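Local structure of methylmalonyl-CoA carboxyltransferase 12S subunit (Propionibacterium freudenreichii, 1ON9) at residues 135-140 and 176-181; 172-177 and 198-203. The protein transfers the carboxyl group of methylmalonyl-CoA to the biotin of the 1.3S subunit, releasing propanoyl-CoA, as the hexameric core of transcarboxylase. All coordinates share one frame; numbering follows the deposited sequence.

How the interactions relate
The two contacts adjoin, their centres about 5 Å apart, and both use G176 and P177. In chain order the segments are 135-140, 172-177, the overlapping 176-181, and 198-203. Strands 133-139 and 170-175 are parallel neighbours in the seven-stranded mixed sheet, and backbone bonds tie F135 and Y137 to I173. After the corner at 176 the chain enters strand 177-179, which pairs with strand 199-201 in a separate two-stranded sheet. Interaction 1 therefore joins the large sheet to the small one beside the bound methylmalonyl-CoA, while interaction 2 holds the corner against strand 199-201, whose far end meets a second subunit.

Interaction 1: 135-140 and 176-181; sequences FFYDSG and GPCAGG. With MCA (methylmalonyl-coenzyme A), chain N.
This is a largely buried, backbone-led junction: S139, at the end of strand 133-139 in the large sheet, meets P177 at the start of strand 177-179 in the small one. The short axes approach to 4.7 Å at an angle of 73°, so only one parallel bridge, S139 with C178, forms before the strands diverge. Its bond is S139 N to P177 O, 2.7 Å long and nearly straight at the hydrogen (171°), with the donor standing above the carbonyl plane. Beside it S139 O and P177 O, two acceptors, lie 3.1 Å apart.

D138 reaches the corner because its CG is anti to the backbone N (chi1 -165°). OD1 then rests 3.2 Å from G176 CA and 3.3 Å from P177 CD, meeting carbon atoms, while OD2 forms a salt bridge with R49 and a hydrogen bond with Q38. The sulfur of C178 sits in an oblique sulfur-aromatic position to the Y137 ring, 5.3 Å from its centroid; Y137 OH is held by S185. At the ligand end G140 CA comes within 3.5 Å of N7 of the methylmalonyl-CoA adenine, whose N6 makes a weak hydrogen bond to G140 O.

The chemistry implies division of labour: one short, nearly straight backbone hydrogen bond links the two strands, R49 probably balances the buried carboxylate, and the adenine is met by backbone atoms.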
ATOM      1  N   PHE E 135     -12.038  13.656 -28.195  1.00  8.76           N
ATOM      2  CA  PHE E 135     -12.143  15.086 -28.393  1.00  9.67           C
ATOM      3  C   PHE E 135     -11.989  15.422 -29.867  1.00  9.46           C
ATOM      4  O   PHE E 135     -10.989  15.072 -30.489  1.00  8.31           O
ATOM      5  CB  PHE E 135     -11.028  15.738 -27.550  1.00 12.39           C
ATOM      6  CG  PHE E 135     -11.095  17.247 -27.437  1.00 14.12           C
ATOM      7  CD1 PHE E 135     -10.193  17.907 -26.594  1.00 13.43           C
ATOM      8  CD2 PHE E 135     -12.011  18.010 -28.162  1.00 13.91           C
ATOM      9  CE1 PHE E 135     -10.199  19.296 -26.479  1.00 15.67           C
ATOM     10  CE2 PHE E 135     -12.020  19.398 -28.050  1.00 17.13           C
ATOM     11  CZ  PHE E 135     -11.110  20.042 -27.208  1.00 15.13           C
ATOM     12  N   PHE E 136     -13.009  16.072 -30.414  1.00 10.03           N
ATOM     13  CA  PHE E 136     -12.999  16.539 -31.796  1.00 12.19           C
ATOM     14  C   PHE E 136     -12.465  17.978 -31.756  1.00 10.70           C
ATOM     15  O   PHE E 136     -13.109  18.865 -31.204  1.00 10.39           O
ATOM     16  CB  PHE E 136     -14.412  16.583 -32.386  1.00  8.08           C
ATOM     17  CG  PHE E 136     -14.985  15.238 -32.717  1.00  7.51           C
ATOM     18  CD1 PHE E 136     -15.749  14.545 -31.791  1.00  9.61           C
ATOM     19  CD2 PHE E 136     -14.799  14.690 -33.981  1.00 10.35           C
ATOM     20  CE1 PHE E 136     -16.338  13.316 -32.116  1.00 10.53           C
ATOM     21  CE2 PHE E 136     -15.380  13.462 -34.328  1.00 12.62           C
ATOM     22  CZ  PHE E 136     -16.155  12.772 -33.391  1.00 11.28           C
ATOM     23  N   TYR E 137     -11.291  18.188 -32.335  1.00 12.09           N
ATOM     24  CA  TYR E 137     -10.666  19.494 -32.396  1.00 10.01           C
ATOM     25  C   TYR E 137     -11.034  20.137 -33.718  1.00 12.55           C
ATOM     26  O   TYR E 137     -11.001  19.492 -34.765  1.00 11.48           O
ATOM     27  CB  TYR E 137      -9.150  19.363 -32.319  1.00 11.18           C
ATOM     28  CG  TYR E 137      -8.653  18.804 -31.016  1.00 11.11           C
ATOM     29  CD1 TYR E 137      -8.142  19.646 -30.025  1.00  8.27           C
ATOM     30  CD2 TYR E 137      -8.656  17.433 -30.786  1.00  7.70           C
ATOM     31  CE1 TYR E 137      -7.635  19.133 -28.843  1.00  9.49           C
ATOM     32  CE2 TYR E 137      -8.150  16.899 -29.596  1.00 11.36           C
ATOM     33  CZ  TYR E 137      -7.637  17.756 -28.636  1.00  9.13           C
ATOM     34  OH  TYR E 137      -7.091  17.240 -27.501  1.00  9.59           O
ATOM     35  N   ASP E 138     -11.355  21.421 -33.661  1.00 12.81           N
ATOM     36  CA  ASP E 138     -11.758  22.185 -34.833  1.00 11.05           C
ATOM     37  C   ASP E 138     -11.666  23.605 -34.288  1.00 12.11           C
ATOM     38  O   ASP E 138     -12.666  24.175 -33.854  1.00 11.03           O
ATOM     39  CB  ASP E 138     -13.208  21.822 -35.196  1.00 11.66           C
ATOM     40  CG  ASP E 138     -13.601  22.280 -36.602  1.00 11.87           C
ATOM     41  OD1 ASP E 138     -12.849  23.082 -37.192  1.00 11.99           O
ATOM     42  OD2 ASP E 138     -14.666  21.847 -37.103  1.00 14.56           O
ATOM     43  N   SER E 139     -10.461  24.173 -34.316  1.00 12.76           N
ATOM     44  CA  SER E 139     -10.240  25.489 -33.724  1.00 15.13           C
ATOM     45  C   SER E 139      -9.259  26.380 -34.457  1.00 14.26           C
ATOM     46  O   SER E 139      -8.153  25.971 -34.783  1.00 14.42           O
ATOM     47  CB  SER E 139      -9.751  25.311 -32.279  1.00 14.01           C
ATOM     48  OG  SER E 139      -9.349  26.547 -31.698  1.00 12.08           O
ATOM     49  N   GLY E 140      -9.672  27.617 -34.693  1.00 16.64           N
ATOM     50  CA  GLY E 140      -8.807  28.558 -35.369  1.00 16.73           C
ATOM     51  C   GLY E 140      -7.670  29.010 -34.465  1.00 19.12           C
ATOM     52  O   GLY E 140      -6.848  29.815 -34.874  1.00 23.05           O
ATOM     53  N   GLY E 176     -10.628  19.830 -38.277  1.00 12.82           N
ATOM     54  CA  GLY E 176     -10.663  21.213 -38.702  1.00 14.06           C
ATOM     55  C   GLY E 176      -9.311  21.805 -38.344  1.00 17.12           C
ATOM     56  O   GLY E 176      -8.352  21.061 -38.112  1.00 15.13           O
ATOM     57  N   PRO E 177      -9.189  23.138 -38.293  1.00 16.46           N
ATOM     58  CA  PRO E 177      -7.890  23.711 -37.944  1.00 13.97           C
ATOM     59  C   PRO E 177      -7.531  23.337 -36.518  1.00 11.71           C
ATOM     60  O   PRO E 177      -8.401  23.049 -35.704  1.00 12.79           O
ATOM     61  CB  PRO E 177      -8.127  25.219 -38.063  1.00 13.81           C
ATOM     62  CG  PRO E 177      -9.225  25.324 -39.046  1.00 22.66           C
ATOM     63  CD  PRO E 177     -10.142  24.193 -38.670  1.00 18.92           C
ATOM     64  N   CYS E 178      -6.238  23.321 -36.237  1.00 14.06           N
ATOM     65  CA  CYS E 178      -5.722  23.058 -34.904  1.00 16.04           C
ATOM     66  C   CYS E 178      -4.393  23.761 -35.018  1.00 19.00           C
ATOM     67  O   CYS E 178      -3.349  23.143 -35.239  1.00 20.94           O
ATOM     68  CB  CYS E 178      -5.522  21.569 -34.637  1.00 16.01           C
ATOM     69  SG  CYS E 178      -5.114  21.298 -32.884  1.00 19.20           S
ATOM     70  N   ALA E 179      -4.459  25.076 -34.897  1.00 21.98           N
ATOM     71  CA  ALA E 179      -3.296  25.932 -35.064  1.00 22.65           C
ATOM     72  C   ALA E 179      -2.575  26.323 -33.793  1.00 24.31           C
ATOM     73  O   ALA E 179      -3.194  26.482 -32.743  1.00 24.20           O
ATOM     74  CB  ALA E 179      -3.720  27.185 -35.810  1.00 23.00           C
ATOM     75  N   GLY E 180      -1.262  26.499 -33.913  1.00 18.27           N
ATOM     76  CA  GLY E 180      -0.455  26.910 -32.774  1.00 22.02           C
ATOM     77  C   GLY E 180      -0.315  25.894 -31.653  1.00 23.51           C
ATOM     78  O   GLY E 180      -0.435  24.690 -31.865  1.00 24.24           O
ATOM     79  N   GLY E 181      -0.064  26.392 -30.447  1.00 20.80           N
ATOM     80  CA  GLY E 181       0.108  25.524 -29.299  1.00 21.63           C
ATOM     81  C   GLY E 181      -1.037  24.568 -29.006  1.00 17.61           C
ATOM     82  O   GLY E 181      -0.837  23.599 -28.281  1.00 16.98           O
TER
HETATM   83  C8  MCA N4005     -10.997  31.880 -36.796  1.00 62.58           C
HETATM   84  N9  MCA N4005     -12.062  32.684 -36.363  1.00 63.82           N
HETATM   85  C4  MCA N4005     -11.683  33.101 -35.097  1.00 60.09           C
HETATM   86  C5  MCA N4005     -10.414  32.516 -34.866  1.00 58.49           C
HETATM   87  N7  MCA N4005     -10.006  31.754 -35.947  1.00 60.49           N
HETATM   88  N3  MCA N4005     -12.391  33.927 -34.222  1.00 56.77           N
HETATM   89  C2  MCA N4005     -11.721  34.139 -33.046  1.00 55.01           C
HETATM   90  N1  MCA N4005     -10.493  33.629 -32.706  1.00 56.28           N
HETATM   91  C6  MCA N4005      -9.797  32.805 -33.593  1.00 55.80           C
HETATM   92  N6  MCA N4005      -8.600  32.339 -33.201  1.00 53.43           N
HETATM   93  C1' MCA N4005     -13.247  33.050 -36.941  1.00 66.61           C
HETATM   94  C2' MCA N4005     -12.994  34.206 -37.924  1.00 69.37           C
HETATM   95  O2' MCA N4005     -12.955  35.446 -37.258  1.00 69.91           O
HETATM   96  C3' MCA N4005     -14.118  34.005 -38.936  1.00 70.66           C
HETATM   97  O3' MCA N4005     -15.285  34.743 -38.548  1.00 73.69           O
HETATM   98  C4' MCA N4005     -14.327  32.470 -38.979  1.00 68.95           C
HETATM   99  O4' MCA N4005     -13.774  31.967 -37.708  1.00 65.82           O
HETATM  100  C5' MCA N4005     -13.584  31.659 -40.106  1.00 68.43           C
HETATM  101  O5' MCA N4005     -12.960  32.447 -40.746  1.00 69.38           O
HETATM  102  P3  MCA N4005     -16.881  35.010 -38.958  1.00 76.90           P
HETATM  103  O31 MCA N4005     -16.383  35.669 -40.213  1.00 76.99           O
HETATM  104  O32 MCA N4005     -17.449  35.997 -37.969  1.00 76.33           O
HETATM  105  O33 MCA N4005     -17.805  33.854 -39.278  1.00 74.52           O

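Interaction 2: 172-177 and 198-203; sequences AIIAGP and AHMFIT
P177 and H199 pair as a parallel bridge through their backbones, and the flat imidazole of H199 stays apart from this pairing. Neither its faces nor its edges meet residues 172-177: the side chain comes no nearer than 5.0 Å, and its NE2 makes a weak hydrogen bond to D219. The hydrogen bond of this pairing, between strands 177-179 and 199-201, runs from H199 N to G176 O at the corner and is weak, 3.4 Å long with an N-H...O angle of 157°. P177 C and H199 O follow at 3.6 Å.

The methyl of A198 fits between two carbonyl oxygens, with its CB 3.1 Å from G176 O and 3.4 Å from I174 O. I174 completes this side: its CG2 touches the same A198 CB at 3.7 Å. The other branch of I174 runs on to M200, and the two side chains cross at about a right angle. CG1 lies beside the backbone N (chi1 -54°), anti to the carbonyl carbon, and the chain then extends, carrying CD1 to 3.2 Å from M200 SD, a tight approach. The thioether bends at its third torsion (69°), placing CE also near CD1. M194 of strand 191-195 packs on both side chains.

Further along, I202 N and T203 N are hydrogen-bonded to the carboxylate of E380 of a second subunit, and I385 of that subunit packs on M200. The arrangement fits the crotonase-like fold of the carboxyltransferase domain, in which a small sheet stands at an angle to the main one at the ends of its parallel strands.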
ATOM      1  N   ALA E 172      -7.853  11.800 -30.019  1.00  7.36           N
ATOM      2  CA  ALA E 172      -8.058  13.130 -30.555  1.00  9.72           C
ATOM      3  C   ALA E 172      -8.465  12.984 -32.010  1.00 12.26           C
ATOM      4  O   ALA E 172      -7.863  12.207 -32.753  1.00 11.68           O
ATOM      5  CB  ALA E 172      -6.766  13.951 -30.454  1.00  3.08           C
ATOM      6  N   ILE E 173      -9.515  13.692 -32.403  1.00  9.22           N
ATOM      7  CA  ILE E 173      -9.943  13.667 -33.795  1.00 11.17           C
ATOM      8  C   ILE E 173      -9.840  15.110 -34.252  1.00 10.05           C
ATOM      9  O   ILE E 173     -10.603  15.976 -33.814  1.00 12.85           O
ATOM     10  CB  ILE E 173     -11.402  13.188 -33.990  1.00 11.62           C
ATOM     11  CG1 ILE E 173     -11.567  11.754 -33.468  1.00 13.53           C
ATOM     12  CG2 ILE E 173     -11.748  13.210 -35.480  1.00 10.85           C
ATOM     13  CD1 ILE E 173     -12.407  11.666 -32.224  1.00 19.35           C
ATOM     14  N   ILE E 174      -8.865  15.372 -35.109  1.00  8.55           N
ATOM     15  CA  ILE E 174      -8.653  16.717 -35.611  1.00  8.26           C
ATOM     16  C   ILE E 174      -9.452  16.737 -36.899  1.00 13.86           C
ATOM     17  O   ILE E 174      -9.124  16.042 -37.872  1.00 14.38           O
ATOM     18  CB  ILE E 174      -7.142  16.985 -35.832  1.00  9.04           C
ATOM     19  CG1 ILE E 174      -6.396  16.681 -34.518  1.00 11.10           C
ATOM     20  CG2 ILE E 174      -6.921  18.451 -36.245  1.00  7.60           C
ATOM     21  CD1 ILE E 174      -4.943  16.979 -34.529  1.00 18.40           C
ATOM     22  N   ALA E 175     -10.523  17.521 -36.884  1.00 11.25           N
ATOM     23  CA  ALA E 175     -11.433  17.582 -38.023  1.00 14.54           C
ATOM     24  C   ALA E 175     -11.632  19.000 -38.528  1.00 13.34           C
ATOM     25  O   ALA E 175     -12.665  19.328 -39.124  1.00 12.88           O
ATOM     26  CB  ALA E 175     -12.773  16.967 -37.622  1.00 10.49           C
ATOM     27  N   GLY E 176     -10.628  19.830 -38.277  1.00 12.82           N
ATOM     28  CA  GLY E 176     -10.663  21.213 -38.702  1.00 14.06           C
ATOM     29  C   GLY E 176      -9.311  21.805 -38.344  1.00 17.12           C
ATOM     30  O   GLY E 176      -8.352  21.061 -38.112  1.00 15.13           O
ATOM     31  N   PRO E 177      -9.189  23.138 -38.293  1.00 16.46           N
ATOM     32  CA  PRO E 177      -7.890  23.711 -37.944  1.00 13.97           C
ATOM     33  C   PRO E 177      -7.531  23.337 -36.518  1.00 11.71           C
ATOM     34  O   PRO E 177      -8.401  23.049 -35.704  1.00 12.79           O
ATOM     35  CB  PRO E 177      -8.127  25.219 -38.063  1.00 13.81           C
ATOM     36  CG  PRO E 177      -9.225  25.324 -39.046  1.00 22.66           C
ATOM     37  CD  PRO E 177     -10.142  24.193 -38.670  1.00 18.92           C
ATOM     38  N   ALA E 198      -8.545  18.776 -42.196  1.00 17.79           N
ATOM     39  CA  ALA E 198      -7.858  19.430 -41.093  1.00 16.34           C
ATOM     40  C   ALA E 198      -6.439  19.885 -41.396  1.00 17.25           C
ATOM     41  O   ALA E 198      -5.831  19.476 -42.386  1.00 15.10           O
ATOM     42  CB  ALA E 198      -7.855  18.506 -39.870  1.00 18.25           C
ATOM     43  N   HIS E 199      -5.925  20.767 -40.540  1.00 13.43           N
ATOM     44  CA  HIS E 199      -4.566  21.272 -40.667  1.00 16.72           C
ATOM     45  C   HIS E 199      -4.053  21.508 -39.274  1.00 17.29           C
ATOM     46  O   HIS E 199      -4.803  21.887 -38.382  1.00 20.20           O
ATOM     47  CB  HIS E 199      -4.510  22.563 -41.488  1.00 20.32           C
ATOM     48  CG  HIS E 199      -4.880  22.360 -42.923  1.00 25.66           C
ATOM     49  ND1 HIS E 199      -6.165  22.538 -43.392  1.00 27.26           N
ATOM     50  CD2 HIS E 199      -4.162  21.875 -43.966  1.00 23.18           C
ATOM     51  CE1 HIS E 199      -6.224  22.167 -44.659  1.00 27.17           C
ATOM     52  NE2 HIS E 199      -5.023  21.759 -45.031  1.00 27.30           N
ATOM     53  N   MET E 200      -2.765  21.276 -39.090  1.00 13.02           N
ATOM     54  CA  MET E 200      -2.168  21.427 -37.785  1.00 17.42           C
ATOM     55  C   MET E 200      -0.700  21.794 -37.920  1.00 16.82           C
ATOM     56  O   MET E 200       0.007  21.291 -38.791  1.00 18.07           O
ATOM     57  CB  MET E 200      -2.331  20.103 -37.025  1.00 17.72           C
ATOM     58  CG  MET E 200      -1.605  20.011 -35.713  1.00 21.05           C
ATOM     59  SD  MET E 200      -2.159  18.555 -34.789  1.00 22.65           S
ATOM     60  CE  MET E 200      -1.480  17.226 -35.781  1.00 18.15           C
ATOM     61  N   PHE E 201      -0.259  22.711 -37.074  1.00 19.17           N
ATOM     62  CA  PHE E 201       1.131  23.138 -37.052  1.00 18.76           C
ATOM     63  C   PHE E 201       1.312  24.118 -35.906  1.00 25.27           C
ATOM     64  O   PHE E 201       0.338  24.717 -35.436  1.00 27.20           O
ATOM     65  CB  PHE E 201       1.540  23.788 -38.376  1.00 22.81           C
ATOM     66  CG  PHE E 201       0.478  24.651 -38.991  1.00 26.83           C
ATOM     67  CD1 PHE E 201      -0.063  25.720 -38.296  1.00 31.17           C
ATOM     68  CD2 PHE E 201       0.023  24.389 -40.281  1.00 31.96           C
ATOM     69  CE1 PHE E 201      -1.048  26.523 -38.880  1.00 35.37           C
ATOM     70  CE2 PHE E 201      -0.957  25.181 -40.872  1.00 30.42           C
ATOM     71  CZ  PHE E 201      -1.493  26.248 -40.172  1.00 30.85           C
ATOM     72  N   ILE E 202       2.545  24.255 -35.429  1.00 24.21           N
ATOM     73  CA  ILE E 202       2.811  25.179 -34.330  1.00 24.77           C
ATOM     74  C   ILE E 202       2.900  26.571 -34.936  1.00 24.73           C
ATOM     75  O   ILE E 202       2.227  27.490 -34.487  1.00 22.08           O
ATOM     76  CB  ILE E 202       4.131  24.838 -33.589  1.00 21.41           C
ATOM     77  CG1 ILE E 202       3.995  23.490 -32.873  1.00 17.45           C
ATOM     78  CG2 ILE E 202       4.480  25.941 -32.593  1.00 21.50           C
ATOM     79  CD1 ILE E 202       2.761  23.352 -32.000  1.00 19.00           C
ATOM     80  N   THR E 203       3.723  26.706 -35.972  1.00 25.87           N
ATOM     81  CA  THR E 203       3.895  27.968 -36.678  1.00 29.87           C
ATOM     82  C   THR E 203       3.303  27.785 -38.075  1.00 30.19           C
ATOM     83  O   THR E 203       3.578  26.784 -38.745  1.00 29.71           O
ATOM     84  CB  THR E 203       5.394  28.336 -36.809  1.00 32.13           C
ATOM     85  OG1 THR E 203       6.031  28.222 -35.529  1.00 34.91           O
ATOM     86  CG2 THR E 203       5.549  29.760 -37.328  1.00 31.74           C
TER